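Local coordinates for protein GCN5-related N-acetyltransferase (Streptococcus suis, PDB 3G3S) that is probably an N-acetyltransferase of the GCN5-related (GNAT) family, transferring an acetyl group from acetyl-CoA to an acceptor that is not known, at residues Gly27-Ile32 / Gly148-Val153; Ala45-Gln50 / Ser177-Ser182; Thr106-Gly111 / Leu217-Asp222; Lys115-Leu120 / Cys204-Ile209. One frame throughout, in Å; residues are numbered along the deposited sequence. Where two conformers were deposited one is given.

Interaction 1: residues Gly27-Ile32 / Gly148-Val153; sequences GTMGDI and GNYIDV
The backbones of Met29 and Tyr150 run no closer than 8.3 Å between CA atoms, so the contact is made by the Met29 side chain, which reaches the Tyr150 ring and the backbone O of Asn149. Met29, a selenomethionine deposited in two conformers, sends its long chain across at about a right angle to the tyrosine. In the conformer described, the bend at its last torsion (chi3 71°) carries the methyl CE over one face of the Tyr150 ring, 4.0 Å from the centroid and 25° off the normal, a CH-pi contact. SE lies more obliquely, 3.6 Å from Tyr150 CE2, a Met-aromatic pair; the other conformer may lack both contacts. A flexible, polarisable side chain can follow the contour of a flat ring. In the GNAT fold seen here, the contact ties the turn between helix 19-26 and strand 31-34 to the loop before helix 153-159. Strand 31-34 is outermost within this chain, and the backbone of Ile32 hydrogen-bonds to the second subunit. CE also rests 3.6 Å from Asn149 O. Tyr150 is further held by Phe156, which meets its ring edge-to-face, and its hydroxyl is hydrogen-bonded to Ser180 OG.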
loop_
_atom_site.group_PDB
_atom_site.type_symbol
_atom_site.label_atom_id
_atom_site.label_comp_id
_atom_site.label_asym_id
_atom_site.label_seq_id
_atom_site.Cartn_x
_atom_site.Cartn_y
_atom_site.Cartn_z
ATOM N N GLY A 27 4.331 4.454 2.184
ATOM C CA GLY A 27 5.672 4.379 1.637
ATOM C C GLY A 27 6.128 5.153 0.427
ATOM O O GLY A 27 7.329 5.182 0.134
ATOM N N THR A 28 5.194 5.774 -0.281
ATOM C CA THR A 28 5.510 6.473 -1.521
ATOM C C THR A 28 5.934 7.927 -1.347
ATOM O O THR A 28 6.867 8.375 -2.002
ATOM C CB THR A 28 4.291 6.424 -2.454
ATOM O OG1 THR A 28 3.961 5.046 -2.671
ATOM C CG2 THR A 28 4.596 7.105 -3.790
HETATM N N MSE A 29 5.229 8.629 -0.467
HETATM C CA MSE A 29 5.481 10.020 -0.145
HETATM C C MSE A 29 5.562 10.168 1.367
HETATM O O MSE A 29 5.017 9.344 2.094
HETATM C CB MSE A 29 4.342 10.890 -0.670
HETATM C CG MSE A 29 4.106 10.802 -2.182
HETATM SE SE MSE A 29 2.761 12.091 -2.719
HETATM C CE MSE A 29 3.839 13.734 -2.465
ATOM N N GLY A 30 6.278 11.188 1.838
ATOM C CA GLY A 30 6.378 11.446 3.265
ATOM C C GLY A 30 7.487 10.568 3.815
ATOM O O GLY A 30 8.122 9.814 3.083
ATOM N N ASP A 31 7.681 10.611 5.120
ATOM C CA ASP A 31 8.724 9.815 5.734
ATOM C C ASP A 31 8.371 9.557 7.174
ATOM O O ASP A 31 7.479 10.163 7.766
ATOM C CB ASP A 31 10.045 10.553 5.604
ATOM C CG ASP A 31 11.275 9.623 5.592
ATOM O OD1 ASP A 31 11.226 8.430 5.993
ATOM O OD2 ASP A 31 12.312 10.110 5.132
ATOM N N ILE A 32 9.120 8.645 7.750
ATOM C CA ILE A 32 8.914 8.183 9.096
ATOM C C ILE A 32 10.234 8.171 9.865
ATOM O O ILE A 32 11.185 7.631 9.385
ATOM C CB ILE A 32 8.412 6.773 9.077
ATOM C CG1 ILE A 32 6.981 6.746 8.442
ATOM C CG2 ILE A 32 8.330 6.224 10.492
ATOM C CD1 ILE A 32 5.905 7.418 9.264
ATOM N N GLY A 148 2.539 22.133 -4.288
ATOM C CA GLY A 148 3.939 22.164 -3.820
ATOM C C GLY A 148 4.477 21.023 -2.998
ATOM O O GLY A 148 5.690 20.947 -2.770
ATOM N N ASN A 149 3.610 20.146 -2.515
ATOM C CA ASN A 149 4.077 19.024 -1.733
ATOM C C ASN A 149 4.568 17.885 -2.595
ATOM O O ASN A 149 5.224 16.996 -2.096
ATOM C CB ASN A 149 2.979 18.557 -0.789
ATOM C CG ASN A 149 2.719 19.557 0.279
ATOM O OD1 ASN A 149 3.631 19.926 1.021
ATOM N ND2 ASN A 149 1.495 20.038 0.350
ATOM N N TYR A 150 4.262 17.925 -3.885
ATOM C CA TYR A 150 4.695 16.894 -4.799
ATOM C C TYR A 150 6.134 17.230 -5.247
ATOM O O TYR A 150 6.517 18.384 -5.285
ATOM C CB TYR A 150 3.676 16.735 -5.940
ATOM C CG TYR A 150 2.386 16.157 -5.384
ATOM C CD1 TYR A 150 1.502 16.961 -4.678
ATOM C CD2 TYR A 150 2.089 14.795 -5.491
ATOM C CE1 TYR A 150 0.322 16.452 -4.117
ATOM C CE2 TYR A 150 0.898 14.273 -4.925
ATOM C CZ TYR A 150 0.029 15.132 -4.236
ATOM O OH TYR A 150 -1.124 14.694 -3.631
ATOM N N ILE A 151 6.932 16.202 -5.549
ATOM C CA ILE A 151 8.345 16.399 -5.914
ATOM C C ILE A 151 8.520 17.216 -7.176
ATOM O O ILE A 151 9.463 17.961 -7.283
ATOM C CB ILE A 151 9.116 15.057 -6.095
ATOM C CG1 ILE A 151 9.079 14.204 -4.806
ATOM C CG2 ILE A 151 10.534 15.347 -6.538
ATOM C CD1 ILE A 151 9.346 14.960 -3.466
ATOM N N ASP A 152 7.615 17.050 -8.134
ATOM C CA ASP A 152 7.641 17.794 -9.390
ATOM C C ASP A 152 6.293 17.644 -10.068
ATOM O O ASP A 152 5.427 16.930 -9.567
ATOM C CB ASP A 152 8.759 17.297 -10.303
ATOM C CG ASP A 152 8.688 15.808 -10.586
ATOM O OD1 ASP A 152 7.630 15.174 -10.396
ATOM O OD2 ASP A 152 9.716 15.265 -11.036
ATOM N N VAL A 153 6.129 18.308 -11.207
ATOM C CA VAL A 153 4.883 18.269 -11.984
ATOM C C VAL A 153 4.455 16.843 -12.380
ATOM O O VAL A 153 3.265 16.500 -12.411
ATOM C CB VAL A 153 5.005 19.190 -13.229
ATOM C CG1 VAL A 153 6.109 18.706 -14.152
ATOM C CG2 VAL A 153 3.673 19.303 -13.967
#

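Interaction 2: residues Ala45-Gln50 / Ser177-Ser182; sequences ALYGRQ and SYASYS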
loop_
_atom_site.group_PDB
_atom_site.type_symbol
_atom_site.label_atom_id
_atom_site.label_comp_id
_atom_site.label_asym_id
_atom_site.label_seq_id
_atom_site.Cartn_x
_atom_site.Cartn_y
_atom_site.Cartn_z
ATOM N N ALA A 45 5.572 11.012 11.795
ATOM C CA ALA A 45 5.221 10.953 10.405
ATOM C C ALA A 45 5.400 12.401 9.911
ATOM O O ALA A 45 4.672 13.328 10.317
ATOM C CB ALA A 45 3.771 10.438 10.220
ATOM N N LEU A 46 6.374 12.605 9.033
ATOM C CA LEU A 46 6.716 13.934 8.535
ATOM C C LEU A 46 6.452 14.016 7.058
ATOM O O LEU A 46 6.983 13.231 6.273
ATOM C CB LEU A 46 8.190 14.212 8.831
ATOM C CG LEU A 46 8.771 15.552 8.399
ATOM C CD1 LEU A 46 8.129 16.691 9.144
ATOM C CD2 LEU A 46 10.323 15.539 8.588
ATOM N N TYR A 47 5.607 14.963 6.686
ATOM C CA TYR A 47 5.195 15.127 5.312
ATOM C C TYR A 47 5.253 16.558 4.926
ATOM O O TYR A 47 4.884 17.408 5.714
ATOM C CB TYR A 47 3.762 14.661 5.142
ATOM C CG TYR A 47 3.237 14.873 3.736
ATOM C CD1 TYR A 47 3.389 13.896 2.774
ATOM C CD2 TYR A 47 2.576 16.051 3.373
ATOM C CE1 TYR A 47 2.903 14.083 1.478
ATOM C CE2 TYR A 47 2.116 16.257 2.056
ATOM C CZ TYR A 47 2.269 15.253 1.127
ATOM O OH TYR A 47 1.773 15.394 -0.157
ATOM N N GLY A 48 5.700 16.825 3.701
ATOM C CA GLY A 48 5.719 18.168 3.161
ATOM C C GLY A 48 6.977 18.491 2.395
ATOM O O GLY A 48 7.892 17.661 2.302
ATOM N N ARG A 49 7.000 19.695 1.822
ATOM C CA ARG A 49 8.146 20.183 1.046
ATOM C C ARG A 49 8.324 21.685 1.292
ATOM O O ARG A 49 9.426 22.148 1.599
ATOM C CB ARG A 49 7.966 19.864 -0.440
ATOM C CG ARG A 49 9.282 19.762 -1.210
ATOM C CD ARG A 49 9.163 19.341 -2.708
ATOM N NE ARG A 49 8.742 20.447 -3.579
ATOM C CZ ARG A 49 9.577 21.308 -4.155
ATOM N N GLN A 50 7.242 22.434 1.149
ATOM C CA GLN A 50 7.216 23.870 1.429
ATOM C C GLN A 50 6.499 24.127 2.748
ATOM O O GLN A 50 6.969 24.913 3.569
ATOM C CB GLN A 50 6.512 24.597 0.307
ATOM C CG GLN A 50 7.197 24.420 -1.051
ATOM C CD GLN A 50 6.486 25.160 -2.161
ATOM O OE1 GLN A 50 5.261 25.148 -2.241
ATOM N NE2 GLN A 50 7.255 25.802 -3.030
ATOM N N SER A 177 -5.049 18.417 -4.176
ATOM C CA SER A 177 -4.544 17.410 -3.307
ATOM C C SER A 177 -3.281 17.900 -2.600
ATOM O O SER A 177 -2.262 18.077 -3.244
ATOM C CB SER A 177 -4.219 16.160 -4.108
ATOM O OG SER A 177 -3.423 16.485 -5.218
ATOM N N TYR A 178 -3.376 18.131 -1.295
ATOM C CA TYR A 178 -2.190 18.452 -0.477
ATOM C C TYR A 178 -1.283 17.213 -0.365
ATOM O O TYR A 178 -0.012 17.287 -0.262
ATOM C CB TYR A 178 -2.663 18.851 0.909
ATOM C CG TYR A 178 -1.556 19.325 1.858
ATOM C CD1 TYR A 178 -1.155 20.673 1.874
ATOM C CD2 TYR A 178 -0.969 18.463 2.756
ATOM C CE1 TYR A 178 -0.159 21.120 2.755
ATOM C CE2 TYR A 178 0.046 18.909 3.642
ATOM C CZ TYR A 178 0.432 20.232 3.634
ATOM O OH TYR A 178 1.417 20.655 4.513
ATOM N N ALA A 179 -1.960 16.067 -0.350
ATOM C CA ALA A 179 -1.376 14.751 -0.312
ATOM C C ALA A 179 -2.364 13.748 -0.932
ATOM O O ALA A 179 -3.571 14.025 -1.126
ATOM C CB ALA A 179 -1.041 14.350 1.128
ATOM N N SER A 180 -1.804 12.585 -1.210
ATOM C CA SER A 180 -2.464 11.427 -1.807
ATOM C C SER A 180 -2.099 10.178 -1.036
ATOM O O SER A 180 -0.949 10.036 -0.573
ATOM C CB SER A 180 -1.949 11.204 -3.233
ATOM O OG SER A 180 -2.062 12.346 -4.011
ATOM N N TYR A 181 -3.047 9.261 -0.925
ATOM C CA TYR A 181 -2.768 7.943 -0.358
ATOM C C TYR A 181 -3.411 6.932 -1.316
ATOM O O TYR A 181 -4.022 7.327 -2.293
ATOM C CB TYR A 181 -3.224 7.807 1.087
ATOM C CG TYR A 181 -4.711 7.899 1.300
ATOM C CD1 TYR A 181 -5.351 9.128 1.284
ATOM C CD2 TYR A 181 -5.476 6.758 1.526
ATOM C CE1 TYR A 181 -6.735 9.217 1.468
ATOM C CE2 TYR A 181 -6.852 6.846 1.719
ATOM C CZ TYR A 181 -7.466 8.086 1.696
ATOM O OH TYR A 181 -8.837 8.189 1.887
ATOM N N SER A 182 -3.253 5.655 -1.028
ATOM C CA SER A 182 -3.703 4.569 -1.894
ATOM C C SER A 182 -5.128 4.704 -2.397
ATOM O O SER A 182 -5.400 4.409 -3.546
ATOM C CB SER A 182 -3.547 3.238 -1.143
ATOM O OG SER A 182 -4.183 3.283 0.131
#
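Tyr178 and Ala179 are the residues of 177-182 that receive Tyr47, a buried tyrosine on strand 42-48. Tyr178 comes first and offers both its backbone and its ring. Its carbonyl O accepts a short hydrogen bond of 2.6 Å from Tyr47 OH, which arrives in the carbonyl plane on a lone pair, with a C=O...donor angle of 130°. The same oxygen takes a weak second bond from Asn149 ND2. The Tyr178 ring slides past that of Tyr47 in the opposite direction, CE2 to CE2 3.7 Å, and the planes are inclined at 45°. Tyrosine suits both places: the ring packs against apolar neighbours while the hydroxyl reaches a polar atom, Ser51 OG in the case of Tyr178. At Ala179 the small side chain lets the phenol come close, CB lying 3.4 Å from Tyr47 CZ. A chi1 of 177° sets Tyr47 CG trans to the backbone N, which carries the ring across to 178-179. Beyond, Ser180 O accepts from Thr23 OG1, and Tyr181 packs edge-to-face with Trp22, both on helix 19-26. The chain turns a corner at Tyr178, so the tyrosine bond from strand 42-48 grips a bent point of strand 170-181, part of the antiparallel meander 162-167, 170-181 and 184-191 that belongs to the central sheet of the GNAT fold.

Interaction 3: residues Thr106-Gly111 / Leu217-Asp222; sequences TEFDLG and LYPSWD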
loop_
_atom_site.group_PDB
_atom_site.type_symbol
_atom_site.label_atom_id
_atom_site.label_comp_id
_atom_site.label_asym_id
_atom_site.label_seq_id
_atom_site.Cartn_x
_atom_site.Cartn_y
_atom_site.Cartn_z
ATOM N N THR A 106 -18.044 9.777 4.811
ATOM C CA THR A 106 -18.908 10.779 4.227
ATOM C C THR A 106 -19.856 10.286 3.150
ATOM O O THR A 106 -19.455 9.591 2.234
ATOM C CB THR A 106 -18.042 11.853 3.574
ATOM O OG1 THR A 106 -16.928 12.116 4.428
ATOM C CG2 THR A 106 -18.824 13.103 3.359
ATOM N N GLU A 107 -21.117 10.683 3.266
ATOM C CA GLU A 107 -22.105 10.435 2.233
ATOM C C GLU A 107 -22.262 11.770 1.528
ATOM O O GLU A 107 -22.773 12.707 2.116
ATOM C CB GLU A 107 -23.457 9.998 2.834
ATOM C CG GLU A 107 -23.472 8.646 3.549
ATOM C CD GLU A 107 -24.789 8.399 4.322
ATOM O OE1 GLU A 107 -25.866 8.881 3.885
ATOM O OE2 GLU A 107 -24.739 7.715 5.370
ATOM N N PHE A 108 -21.798 11.869 0.293
ATOM C CA PHE A 108 -21.911 13.102 -0.491
ATOM C C PHE A 108 -23.205 13.149 -1.298
ATOM O O PHE A 108 -23.660 12.129 -1.778
ATOM C CB PHE A 108 -20.744 13.228 -1.461
ATOM C CG PHE A 108 -19.427 13.410 -0.777
ATOM C CD1 PHE A 108 -19.137 14.604 -0.143
ATOM C CD2 PHE A 108 -18.482 12.395 -0.760
ATOM C CE1 PHE A 108 -17.930 14.781 0.499
ATOM C CE2 PHE A 108 -17.266 12.575 -0.114
ATOM C CZ PHE A 108 -16.996 13.760 0.507
ATOM N N ASP A 109 -23.759 14.346 -1.454
ATOM C CA ASP A 109 -24.973 14.571 -2.231
ATOM C C ASP A 109 -24.462 15.065 -3.543
ATOM O O ASP A 109 -24.138 16.229 -3.683
ATOM C CB ASP A 109 -25.841 15.583 -1.500
ATOM C CG ASP A 109 -27.116 15.936 -2.237
ATOM O OD1 ASP A 109 -27.235 15.617 -3.432
ATOM O OD2 ASP A 109 -27.970 16.584 -1.592
ATOM N N LEU A 110 -24.346 14.173 -4.507
ATOM C CA LEU A 110 -23.804 14.538 -5.803
ATOM C C LEU A 110 -24.592 15.640 -6.504
ATOM O O LEU A 110 -24.018 16.439 -7.257
ATOM C CB LEU A 110 -23.771 13.326 -6.733
ATOM C CG LEU A 110 -23.061 12.033 -6.325
ATOM C CD1 LEU A 110 -23.130 11.037 -7.495
ATOM C CD2 LEU A 110 -21.619 12.273 -5.910
ATOM N N GLY A 111 -25.909 15.662 -6.301
ATOM C CA GLY A 111 -26.768 16.682 -6.936
ATOM C C GLY A 111 -26.427 18.059 -6.418
ATOM O O GLY A 111 -26.268 19.014 -7.174
ATOM N N LEU A 217 -11.781 7.741 -5.662
ATOM C CA LEU A 217 -10.905 8.241 -4.613
ATOM C C LEU A 217 -11.727 8.871 -3.506
ATOM O O LEU A 217 -12.762 9.471 -3.777
ATOM C CB LEU A 217 -9.964 9.297 -5.196
ATOM C CG LEU A 217 -9.100 8.820 -6.356
ATOM C CD1 LEU A 217 -8.355 9.970 -6.968
ATOM C CD2 LEU A 217 -8.157 7.734 -5.887
ATOM N N TYR A 218 -11.316 8.699 -2.254
ATOM C CA TYR A 218 -11.989 9.377 -1.152
ATOM C C TYR A 218 -11.369 10.756 -0.986
ATOM O O TYR A 218 -10.131 10.862 -0.857
ATOM C CB TYR A 218 -11.884 8.626 0.170
ATOM C CG TYR A 218 -12.495 9.415 1.292
ATOM C CD1 TYR A 218 -13.868 9.579 1.365
ATOM C CD2 TYR A 218 -11.710 10.053 2.264
ATOM C CE1 TYR A 218 -14.456 10.334 2.362
ATOM C CE2 TYR A 218 -12.305 10.803 3.282
ATOM C CZ TYR A 218 -13.696 10.933 3.313
ATOM O OH TYR A 218 -14.315 11.663 4.291
ATOM N N PRO A 219 -12.183 11.828 -1.071
ATOM C CA PRO A 219 -11.700 13.184 -0.851
ATOM C C PRO A 219 -11.769 13.549 0.626
ATOM O O PRO A 219 -12.829 13.830 1.174
ATOM C CB PRO A 219 -12.663 14.031 -1.682
ATOM C CG PRO A 219 -13.938 13.247 -1.680
ATOM C CD PRO A 219 -13.614 11.818 -1.458
ATOM N N SER A 220 -10.623 13.509 1.298
ATOM C CA SER A 220 -10.590 13.829 2.737
ATOM C C SER A 220 -10.523 15.305 3.058
ATOM O O SER A 220 -9.857 16.076 2.339
ATOM C CB SER A 220 -9.337 13.196 3.376
ATOM O OG SER A 220 -9.208 13.583 4.720
ATOM N N TRP A 221 -11.148 15.691 4.164
ATOM C CA TRP A 221 -11.084 17.069 4.667
ATOM C C TRP A 221 -10.635 17.081 6.130
ATOM O O TRP A 221 -11.187 16.365 6.976
ATOM C CB TRP A 221 -12.441 17.745 4.570
ATOM C CG TRP A 221 -12.433 19.232 4.677
ATOM C CD1 TRP A 221 -12.252 19.983 5.804
ATOM C CD2 TRP A 221 -12.696 20.155 3.629
ATOM N NE1 TRP A 221 -12.361 21.315 5.520
ATOM C CE2 TRP A 221 -12.638 21.462 4.193
ATOM C CE3 TRP A 221 -12.961 20.018 2.262
ATOM C CZ2 TRP A 221 -12.809 22.614 3.432
ATOM C CZ3 TRP A 221 -13.145 21.180 1.501
ATOM C CH2 TRP A 221 -13.068 22.457 2.097
ATOM N N ASP A 222 -9.629 17.892 6.428
ATOM C CA ASP A 222 -9.169 18.070 7.784
ATOM C C ASP A 222 -9.093 19.598 7.923
ATOM O O ASP A 222 -8.270 20.254 7.301
ATOM C CB ASP A 222 -7.837 17.380 8.006
ATOM C CG ASP A 222 -7.518 17.164 9.443
ATOM O OD1 ASP A 222 -8.219 16.401 10.130
ATOM O OD2 ASP A 222 -6.450 17.688 9.873
#
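Thr106 and Phe108 close over Tyr218 and Pro219, the start of strand 218-223. In the GNAT fold this strand completes a beta-alpha-beta crossover, lying parallel to strand 184-191 and reached through helix 200-214. The polar element of the contact is a hydrogen bond of 2.7 Å between Thr106 OG1 and Tyr218 OH, in which either hydroxyl could donate. OG1 meets the phenol at the ring edge, in its plane, and the two side chains cross at about a right angle. Tyr218 reaches that far because its ring extends opposite the backbone N (chi1 175°). Next to this bond Phe108 CE2 packs 3.7 Å from Pro219 CG, the two side chains coming from opposite directions; the compact proline ring offers an apolar surface without a donor to satisfy. The methyl CG2 of Thr106 sits 3.4 Å above one face of the Phe108 ring, offset toward the rim, so one branch bonds to Tyr218 while the other packs within its own segment. In the next shell Tyr237 meets Phe108 edge-to-face and gives its hydroxyl to the backbone O of Pro219, while Ile209 and Leu213 of helix 200-214 touch the phenylalanine. Just after Phe108 the chain enters helix 110-118 with Asp109 at the N-cap: its OD1 accepts from His112 N and, weakly, from Gly111 N at 3.2 Å.

Interaction 4: residues Lys115-Leu120 / Cys204-Ile209; sequences KLVDDL and CAAQLI
Gln207 packs across Val117 where helices 110-118 and 200-214 come together, the CA atoms of Val117 and Gln207 being 6.0 Å apart. From CB outward, the glutamine first meets the valine with CB itself, 3.8 Å from Val117 CG2. A bend at chi2 (76°) then turns the chain so that it crosses the valine at about a right angle. The amide carbon CD consequently comes to 4.2 Å from Val117 CG1, and NE2, at the tip, to 3.9 Å from the same methyl. The aliphatic stem and the amide thus embrace both branches of the valine, which suits a residue that is only partly exposed: the stem contributes apolar surface and the amide end lies against Val117 CG1.

Val117 also presses inward. Its methyl CG2 reaches the backbone of the other helix, 3.4 Å from Gln207 N, and lies 3.7 Å from Ala206 CB. Alanine is small enough to let the helices approach this closely. Ala206 CB also meets Leu116 CB at 3.9 Å, so the methyl is shared by two consecutive residues of the facing helix.

Around this apolar seam Leu235 of helix 226-235 packs on both Leu116 and Ala206. Met126 of strand 125-128 touches Val117 and Gln207, and Cys163 of strand 162-167 touches Gln207, so the helix pair rests over the end of the sheet where strand 125-128 is outermost within this chain.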
loop_
_atom_site.group_PDB
_atom_site.type_symbol
_atom_site.label_atom_id
_atom_site.label_comp_id
_atom_site.label_asym_id
_atom_site.label_seq_id
_atom_site.Cartn_x
_atom_site.Cartn_y
_atom_site.Cartn_z
ATOM N N LYS A 115 -24.642 21.327 -8.239
ATOM C CA LYS A 115 -25.256 22.667 -8.231
ATOM C C LYS A 115 -24.257 23.752 -7.831
ATOM O O LYS A 115 -24.245 24.818 -8.427
ATOM C CB LYS A 115 -26.466 22.747 -7.304
ATOM C CG LYS A 115 -27.161 24.114 -7.337
ATOM N N LEU A 116 -23.432 23.476 -6.827
ATOM C CA LEU A 116 -22.414 24.420 -6.386
ATOM C C LEU A 116 -21.438 24.698 -7.522
ATOM O O LEU A 116 -21.020 25.838 -7.730
ATOM C CB LEU A 116 -21.664 23.882 -5.162
ATOM C CG LEU A 116 -22.460 23.664 -3.875
ATOM C CD1 LEU A 116 -21.608 23.027 -2.779
ATOM C CD2 LEU A 116 -23.103 24.973 -3.367
ATOM N N VAL A 117 -21.063 23.653 -8.255
ATOM C CA VAL A 117 -20.163 23.819 -9.397
ATOM C C VAL A 117 -20.850 24.680 -10.460
ATOM O O VAL A 117 -20.283 25.658 -10.941
ATOM C CB VAL A 117 -19.720 22.453 -9.977
ATOM C CG1 VAL A 117 -19.026 22.620 -11.314
ATOM C CG2 VAL A 117 -18.813 21.721 -8.958
ATOM N N ASP A 118 -22.092 24.328 -10.771
ATOM C CA ASP A 118 -22.912 25.037 -11.760
ATOM C C ASP A 118 -23.127 26.515 -11.417
ATOM O O ASP A 118 -23.135 27.363 -12.308
ATOM C CB ASP A 118 -24.266 24.326 -11.919
ATOM C CG ASP A 118 -24.148 22.951 -12.587
ATOM O OD1 ASP A 118 -23.116 22.646 -13.220
ATOM O OD2 ASP A 118 -25.113 22.165 -12.489
ATOM N N ASP A 119 -23.245 26.827 -10.129
ATOM C CA ASP A 119 -23.451 28.208 -9.680
ATOM C C ASP A 119 -22.237 29.141 -9.823
ATOM O O ASP A 119 -22.315 30.317 -9.432
ATOM C CB ASP A 119 -23.916 28.233 -8.213
ATOM C CG ASP A 119 -25.294 27.628 -8.012
ATOM O OD1 ASP A 119 -26.042 27.391 -9.005
ATOM O OD2 ASP A 119 -25.615 27.392 -6.827
ATOM N N LEU A 120 -21.118 28.632 -10.333
ATOM C CA LEU A 120 -19.956 29.473 -10.562
ATOM C C LEU A 120 -20.318 30.460 -11.679
ATOM O O LEU A 120 -20.716 30.022 -12.774
ATOM C CB LEU A 120 -18.754 28.641 -10.991
ATOM C CG LEU A 120 -17.449 29.418 -11.058
ATOM C CD1 LEU A 120 -16.973 29.765 -9.647
ATOM C CD2 LEU A 120 -16.394 28.638 -11.814
ATOM N N CYS A 204 -14.892 25.132 -6.226
ATOM C CA CYS A 204 -13.768 24.278 -6.621
ATOM C C CYS A 204 -13.647 23.044 -5.721
ATOM O O CYS A 204 -13.139 22.028 -6.171
ATOM C CB CYS A 204 -12.436 25.067 -6.703
ATOM S SG CYS A 204 -12.012 26.075 -5.288
ATOM N N ALA A 205 -14.069 23.150 -4.457
ATOM C CA ALA A 205 -14.078 22.016 -3.550
ATOM C C ALA A 205 -15.117 21.036 -4.053
ATOM O O ALA A 205 -14.841 19.848 -4.173
ATOM C CB ALA A 205 -14.403 22.446 -2.158
ATOM N N ALA A 206 -16.286 21.552 -4.419
ATOM C CA ALA A 206 -17.341 20.671 -4.927
ATOM C C ALA A 206 -16.852 19.916 -6.150
ATOM O O ALA A 206 -17.013 18.705 -6.232
ATOM C CB ALA A 206 -18.643 21.458 -5.225
ATOM N N GLN A 207 -16.236 20.626 -7.087
ATOM C CA GLN A 207 -15.718 20.010 -8.318
ATOM C C GLN A 207 -14.675 18.953 -8.040
ATOM O O GLN A 207 -14.685 17.884 -8.638
ATOM C CB GLN A 207 -15.099 21.086 -9.198
ATOM C CG GLN A 207 -14.487 20.648 -10.554
ATOM C CD GLN A 207 -15.539 20.369 -11.597
ATOM O OE1 GLN A 207 -16.276 19.390 -11.495
ATOM N NE2 GLN A 207 -15.602 21.210 -12.614
ATOM N N LEU A 208 -13.733 19.276 -7.157
ATOM C CA LEU A 208 -12.683 18.322 -6.798
ATOM C C LEU A 208 -13.275 17.036 -6.205
ATOM O O LEU A 208 -12.876 15.938 -6.599
ATOM C CB LEU A 208 -11.698 18.955 -5.807
ATOM C CG LEU A 208 -10.546 18.063 -5.330
ATOM C CD1 LEU A 208 -9.772 17.507 -6.508
ATOM C CD2 LEU A 208 -9.636 18.808 -4.365
ATOM N N ILE A 209 -14.210 17.189 -5.265
ATOM C CA ILE A 209 -14.889 16.055 -4.612
ATOM C C ILE A 209 -15.505 15.201 -5.708
ATOM O O ILE A 209 -15.260 14.013 -5.786
ATOM C CB ILE A 209 -15.959 16.532 -3.599
ATOM C CG1 ILE A 209 -15.274 17.171 -2.379
ATOM C CG2 ILE A 209 -16.903 15.351 -3.154
ATOM C CD1 ILE A 209 -16.173 17.939 -1.413
#

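Along the chain the segments run 27-32, 45-50, 106-111, 115-120, 148-153, 177-182, 204-209 and 217-222. Interactions 1 and 2 lie with centres 6 Å apart and touch; strands 31-34 and 42-48, which carry their first segments, are neighbours in the one large mixed sheet. Interactions 3 and 4, about 12 Å apart between centres, share helix 110-118, and interaction 4 is nested in the loop that interaction 3 closes. Interactions 2 and 3 are about 19 Å apart between centres, yet Tyr181 meets Tyr218. The first pair therefore joins strands 31-34 and 42-48 to the loop 148-153 and strand 170-181, while the second fastens helix 110-118 onto its beta-alpha-beta unit.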